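Local coordinates for cell wall surface anchor family protein (Streptococcus agalactiae, PDB 3PHS) that serves as a minor pilin of the Gram-positive pilus, with an Ig-like domain that mediates adhesion to lung epithelial cells, at residues H13-R27 with V119-W133. Residues are numbered along the deposited sequence; the frame is centred on the assembly and turned at random.
Sequences HQLTIVHLEARDIDR and VDLSEDKVIYPKIIW
Strands 13-18 and 125-127 run parallel, their axes 4.8 Å apart at the closest, pairing L15 with K125, T16 with V126 and I17 with I127, so that the first and last strands of an Ig-like β-sandwich domain lie side by side. Four backbone bonds alternate along the ladder, and D124 starts it: its OD2, met from above the carboxylate plane, takes Q14 N at 2.8 Å. L15 and I17 turn inward with I127, L15 CD1 lying against K125 CB and V119 CG1. The H13 ring lays one face over the S122-E123 backbone while its NE2 bonds to D97.

Past I127 the direct ladder gives way at P129, whose CG packs tightly on I17 CG2 (3.5 Å), and water 3 links V18 O to P129 O. Y128 turns a ring face to V18 CG2 and an edge to L20 CD1. Fully extended from CG to NE, R27 brings NH2 to Y128 O (2.8 Å), which lies in the guanidinium plane, and also reaches Q31 O; NH1 adds weak bonds to Y128 O and P129 O and donates to a water shared with I131 N. I131 CD1 sits 3.4 Å from the centroid of the H19 ring, whose ND1 is tied to Y47. E21 CB covers the five-membered ring of W133, and W133 NE1 donates in its own ring plane to A22 O at 2.8 Å, approaching from above the carbonyl plane.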
# COMPACT_ATOMS: atom_id res chain seq x y z
N HIS A 13 -20.51 -18.97 16.16
CA HIS A 13 -19.25 -19.68 15.87
C HIS A 13 -18.04 -18.82 16.23
O HIS A 13 -18.15 -17.60 16.35
CB HIS A 13 -19.14 -20.05 14.38
CG HIS A 13 -20.35 -20.74 13.84
ND1 HIS A 13 -20.74 -21.99 14.25
CD2 HIS A 13 -21.27 -20.33 12.93
CE1 HIS A 13 -21.86 -22.33 13.62
NE2 HIS A 13 -22.19 -21.34 12.81
N GLN A 14 -16.90 -19.48 16.38
CA GLN A 14 -15.64 -18.82 16.68
C GLN A 14 -14.93 -18.60 15.37
O GLN A 14 -14.93 -19.48 14.51
CB GLN A 14 -14.77 -19.74 17.52
CG GLN A 14 -15.42 -20.16 18.82
CD GLN A 14 -15.69 -18.97 19.67
OE1 GLN A 14 -16.81 -18.45 19.70
NE2 GLN A 14 -14.66 -18.52 20.37
N LEU A 15 -14.32 -17.44 15.22
CA LEU A 15 -13.44 -17.19 14.08
C LEU A 15 -12.13 -16.65 14.59
O LEU A 15 -12.12 -15.74 15.43
CB LEU A 15 -14.10 -16.18 13.14
CG LEU A 15 -13.24 -15.65 11.99
CD1 LEU A 15 -12.85 -16.77 11.02
CD2 LEU A 15 -13.97 -14.52 11.24
N THR A 16 -11.02 -17.19 14.07
CA THR A 16 -9.68 -16.75 14.47
C THR A 16 -8.95 -16.37 13.21
O THR A 16 -8.86 -17.17 12.30
CB THR A 16 -8.88 -17.88 15.19
OG1 THR A 16 -9.59 -18.29 16.37
CG2 THR A 16 -7.47 -17.39 15.59
N ILE A 17 -8.45 -15.14 13.15
CA ILE A 17 -7.66 -14.68 12.01
C ILE A 17 -6.23 -14.72 12.47
O ILE A 17 -5.90 -14.11 13.48
CB ILE A 17 -8.02 -13.20 11.61
CG1 ILE A 17 -9.51 -13.00 11.27
CG2 ILE A 17 -7.13 -12.69 10.48
CD1 ILE A 17 -10.21 -14.11 10.67
N VAL A 18 -5.37 -15.44 11.73
CA VAL A 18 -3.96 -15.58 12.13
C VAL A 18 -3.10 -14.82 11.14
O VAL A 18 -3.02 -15.19 9.96
CB VAL A 18 -3.52 -17.07 12.21
CG1 VAL A 18 -2.15 -17.23 12.90
CG2 VAL A 18 -4.55 -17.90 12.99
N HIS A 19 -2.47 -13.75 11.62
CA HIS A 19 -1.68 -12.88 10.76
C HIS A 19 -0.18 -13.23 10.86
O HIS A 19 0.46 -12.89 11.85
CB HIS A 19 -1.92 -11.41 11.17
CG HIS A 19 -1.28 -10.41 10.26
ND1 HIS A 19 -2.00 -9.56 9.45
CD2 HIS A 19 0.03 -10.11 10.05
CE1 HIS A 19 -1.17 -8.81 8.75
NE2 HIS A 19 0.07 -9.12 9.09
N LEU A 20 0.35 -13.91 9.84
CA LEU A 20 1.75 -14.37 9.81
C LEU A 20 2.47 -13.79 8.62
O LEU A 20 1.94 -13.80 7.50
CB LEU A 20 1.82 -15.91 9.72
CG LEU A 20 1.07 -16.68 10.82
CD1 LEU A 20 1.15 -18.19 10.61
CD2 LEU A 20 1.63 -16.29 12.20
N GLU A 21 3.67 -13.28 8.85
CA GLU A 21 4.53 -12.92 7.74
C GLU A 21 5.37 -14.16 7.41
O GLU A 21 6.22 -14.57 8.21
CB GLU A 21 5.41 -11.70 8.08
CG GLU A 21 4.58 -10.40 8.10
CD GLU A 21 5.38 -9.15 8.45
OE1 GLU A 21 6.58 -9.25 8.83
OE2 GLU A 21 4.78 -8.06 8.36
N ALA A 22 5.09 -14.74 6.26
CA ALA A 22 5.71 -15.99 5.84
C ALA A 22 6.47 -15.77 4.54
O ALA A 22 6.17 -14.82 3.80
CB ALA A 22 4.63 -17.08 5.65
N ARG A 23 7.42 -16.65 4.25
CA ARG A 23 8.15 -16.62 2.97
C ARG A 23 7.32 -17.29 1.87
O ARG A 23 6.51 -18.18 2.15
CB ARG A 23 9.47 -17.39 3.11
CG ARG A 23 10.41 -16.93 4.25
CD ARG A 23 11.51 -17.97 4.53
NE ARG A 23 11.00 -19.17 5.23
CZ ARG A 23 11.77 -20.16 5.69
NH1 ARG A 23 13.08 -20.11 5.55
NH2 ARG A 23 11.22 -21.22 6.29
N ASP A 24 7.54 -16.89 0.62
CA ASP A 24 6.79 -17.49 -0.49
C ASP A 24 6.88 -19.02 -0.40
O ASP A 24 5.90 -19.71 -0.67
CB ASP A 24 7.26 -16.99 -1.86
CG ASP A 24 6.77 -15.57 -2.20
OD1 ASP A 24 6.12 -14.91 -1.36
OD2 ASP A 24 7.06 -15.12 -3.33
N ILE A 25 8.04 -19.53 0.03
CA ILE A 25 8.23 -21.00 0.15
C ILE A 25 7.50 -21.67 1.33
O ILE A 25 7.27 -22.88 1.31
CB ILE A 25 9.73 -21.42 0.15
CG1 ILE A 25 10.49 -20.78 1.32
CG2 ILE A 25 10.37 -21.06 -1.19
CD1 ILE A 25 11.22 -21.77 2.18
N ASP A 26 7.15 -20.88 2.34
CA ASP A 26 6.34 -21.32 3.47
C ASP A 26 4.87 -21.45 3.09
O ASP A 26 4.08 -22.03 3.84
CB ASP A 26 6.43 -20.33 4.66
CG ASP A 26 7.83 -20.24 5.28
OD1 ASP A 26 8.54 -21.26 5.29
OD2 ASP A 26 8.19 -19.14 5.77
N ARG A 27 4.49 -20.89 1.95
CA ARG A 27 3.08 -20.89 1.61
C ARG A 27 2.79 -21.11 0.14
O ARG A 27 2.20 -20.23 -0.51
CB ARG A 27 2.39 -19.62 2.11
CG ARG A 27 0.94 -19.86 2.41
CD ARG A 27 0.18 -18.60 2.81
NE ARG A 27 -1.21 -18.97 3.01
CZ ARG A 27 -2.15 -18.17 3.49
NH1 ARG A 27 -1.87 -16.90 3.83
NH2 ARG A 27 -3.38 -18.64 3.63
N VAL A 119 -15.62 -15.12 4.52
CA VAL A 119 -15.69 -16.33 5.37
C VAL A 119 -17.15 -16.85 5.33
O VAL A 119 -18.07 -16.11 5.66
CB VAL A 119 -15.34 -16.07 6.85
CG1 VAL A 119 -15.11 -17.42 7.58
CG2 VAL A 119 -14.13 -15.15 7.02
N ASP A 120 -17.32 -18.11 4.94
CA ASP A 120 -18.61 -18.79 5.00
C ASP A 120 -18.69 -19.40 6.41
O ASP A 120 -18.30 -20.56 6.63
CB ASP A 120 -18.61 -19.86 3.90
CG ASP A 120 -19.94 -20.59 3.75
OD1 ASP A 120 -20.93 -20.30 4.45
OD2 ASP A 120 -19.96 -21.50 2.89
N LEU A 121 -19.16 -18.59 7.37
CA LEU A 121 -19.11 -18.95 8.80
C LEU A 121 -20.31 -19.81 9.21
O LEU A 121 -21.30 -19.33 9.78
CB LEU A 121 -18.95 -17.72 9.71
CG LEU A 121 -18.52 -18.05 11.14
CD1 LEU A 121 -17.02 -18.48 11.18
CD2 LEU A 121 -18.82 -16.82 12.05
N SER A 122 -20.20 -21.09 8.86
CA SER A 122 -21.19 -22.12 9.17
C SER A 122 -20.72 -23.07 10.29
O SER A 122 -21.47 -23.98 10.70
CB SER A 122 -21.41 -22.94 7.91
OG SER A 122 -20.19 -23.56 7.52
N GLU A 123 -19.49 -22.86 10.76
CA GLU A 123 -18.80 -23.66 11.76
C GLU A 123 -17.63 -22.80 12.27
O GLU A 123 -17.34 -21.77 11.66
CB GLU A 123 -18.24 -24.95 11.12
CG GLU A 123 -17.35 -24.70 9.87
CD GLU A 123 -16.77 -25.98 9.28
OE1 GLU A 123 -17.30 -27.06 9.58
OE2 GLU A 123 -15.77 -25.89 8.53
N ASP A 124 -16.96 -23.22 13.35
CA ASP A 124 -15.75 -22.51 13.79
C ASP A 124 -14.70 -22.51 12.68
O ASP A 124 -14.52 -23.53 11.98
CB ASP A 124 -15.14 -23.16 15.03
CG ASP A 124 -16.08 -23.13 16.22
OD1 ASP A 124 -15.85 -23.95 17.12
OD2 ASP A 124 -16.99 -22.29 16.28
N LYS A 125 -14.00 -21.39 12.52
CA LYS A 125 -13.04 -21.24 11.42
C LYS A 125 -11.73 -20.66 11.91
O LYS A 125 -11.72 -19.77 12.77
CB LYS A 125 -13.61 -20.29 10.35
CG LYS A 125 -14.79 -20.84 9.51
CD LYS A 125 -14.32 -21.85 8.49
CE LYS A 125 -15.45 -22.26 7.52
NZ LYS A 125 -15.06 -23.54 6.85
N VAL A 126 -10.64 -21.14 11.31
CA VAL A 126 -9.31 -20.54 11.50
C VAL A 126 -8.81 -20.13 10.10
O VAL A 126 -8.75 -20.95 9.18
CB VAL A 126 -8.34 -21.49 12.20
CG1 VAL A 126 -6.94 -20.85 12.34
CG2 VAL A 126 -8.88 -21.90 13.59
N ILE A 127 -8.48 -18.86 9.93
CA ILE A 127 -8.14 -18.37 8.59
C ILE A 127 -6.82 -17.61 8.63
O ILE A 127 -6.51 -16.93 9.62
CB ILE A 127 -9.25 -17.48 7.97
CG1 ILE A 127 -9.46 -16.25 8.79
CG2 ILE A 127 -10.61 -18.25 7.74
CD1 ILE A 127 -9.56 -15.06 7.92
N TYR A 128 -6.05 -17.75 7.55
CA TYR A 128 -4.73 -17.16 7.41
C TYR A 128 -4.79 -16.21 6.21
O TYR A 128 -4.68 -16.67 5.07
CB TYR A 128 -3.67 -18.26 7.18
CG TYR A 128 -3.51 -19.21 8.36
CD1 TYR A 128 -4.37 -20.30 8.52
CD2 TYR A 128 -2.52 -19.00 9.31
CE1 TYR A 128 -4.25 -21.17 9.64
CE2 TYR A 128 -2.38 -19.86 10.42
CZ TYR A 128 -3.26 -20.94 10.57
OH TYR A 128 -3.13 -21.79 11.64
N PRO A 129 -5.02 -14.90 6.45
CA PRO A 129 -5.10 -14.02 5.27
C PRO A 129 -3.78 -14.03 4.50
O PRO A 129 -2.73 -14.30 5.08
CB PRO A 129 -5.37 -12.64 5.88
CG PRO A 129 -6.04 -12.94 7.20
CD PRO A 129 -5.30 -14.16 7.70
N LYS A 130 -3.85 -13.76 3.20
CA LYS A 130 -2.65 -13.69 2.35
C LYS A 130 -2.01 -12.33 2.57
O LYS A 130 -2.65 -11.30 2.38
CB LYS A 130 -3.03 -13.88 0.87
CG LYS A 130 -3.70 -15.23 0.62
CD LYS A 130 -4.14 -15.40 -0.84
CE LYS A 130 -5.03 -16.64 -0.98
NZ LYS A 130 -5.81 -16.61 -2.26
N ILE A 131 -0.77 -12.35 3.03
CA ILE A 131 -0.14 -11.15 3.52
C ILE A 131 1.15 -10.93 2.75
O ILE A 131 1.97 -11.83 2.65
CB ILE A 131 0.13 -11.25 5.04
CG1 ILE A 131 -1.19 -11.20 5.82
CG2 ILE A 131 1.04 -10.09 5.54
CD1 ILE A 131 -1.11 -11.97 7.13
N ILE A 132 1.32 -9.72 2.22
CA ILE A 132 2.57 -9.38 1.56
C ILE A 132 3.34 -8.40 2.44
O ILE A 132 2.75 -7.52 3.08
CB ILE A 132 2.42 -8.89 0.09
CG1 ILE A 132 1.57 -7.62 0.01
CG2 ILE A 132 1.89 -10.02 -0.84
CD1 ILE A 132 1.78 -6.83 -1.31
N TRP A 133 4.66 -8.56 2.46
CA TRP A 133 5.50 -7.80 3.39
C TRP A 133 6.92 -7.55 2.88
O TRP A 133 7.56 -6.65 3.37
CB TRP A 133 5.57 -8.51 4.75
CG TRP A 133 6.11 -9.90 4.65
CD1 TRP A 133 5.40 -11.05 4.45
CD2 TRP A 133 7.49 -10.28 4.72
NE1 TRP A 133 6.25 -12.13 4.40
CE2 TRP A 133 7.54 -11.69 4.56
CE3 TRP A 133 8.69 -9.58 4.89
CZ2 TRP A 133 8.75 -12.40 4.58
CZ3 TRP A 133 9.90 -10.31 4.91
CH2 TRP A 133 9.91 -11.69 4.75
O HOH W 1 -19.75 -23.60 16.04
O HOH W 2 -11.59 -19.91 15.74
O HOH W 3 -1.69 -15.32 7.59
O HOH W 4 2.87 -13.53 4.47
O HOH W 5 0.42 -15.09 3.57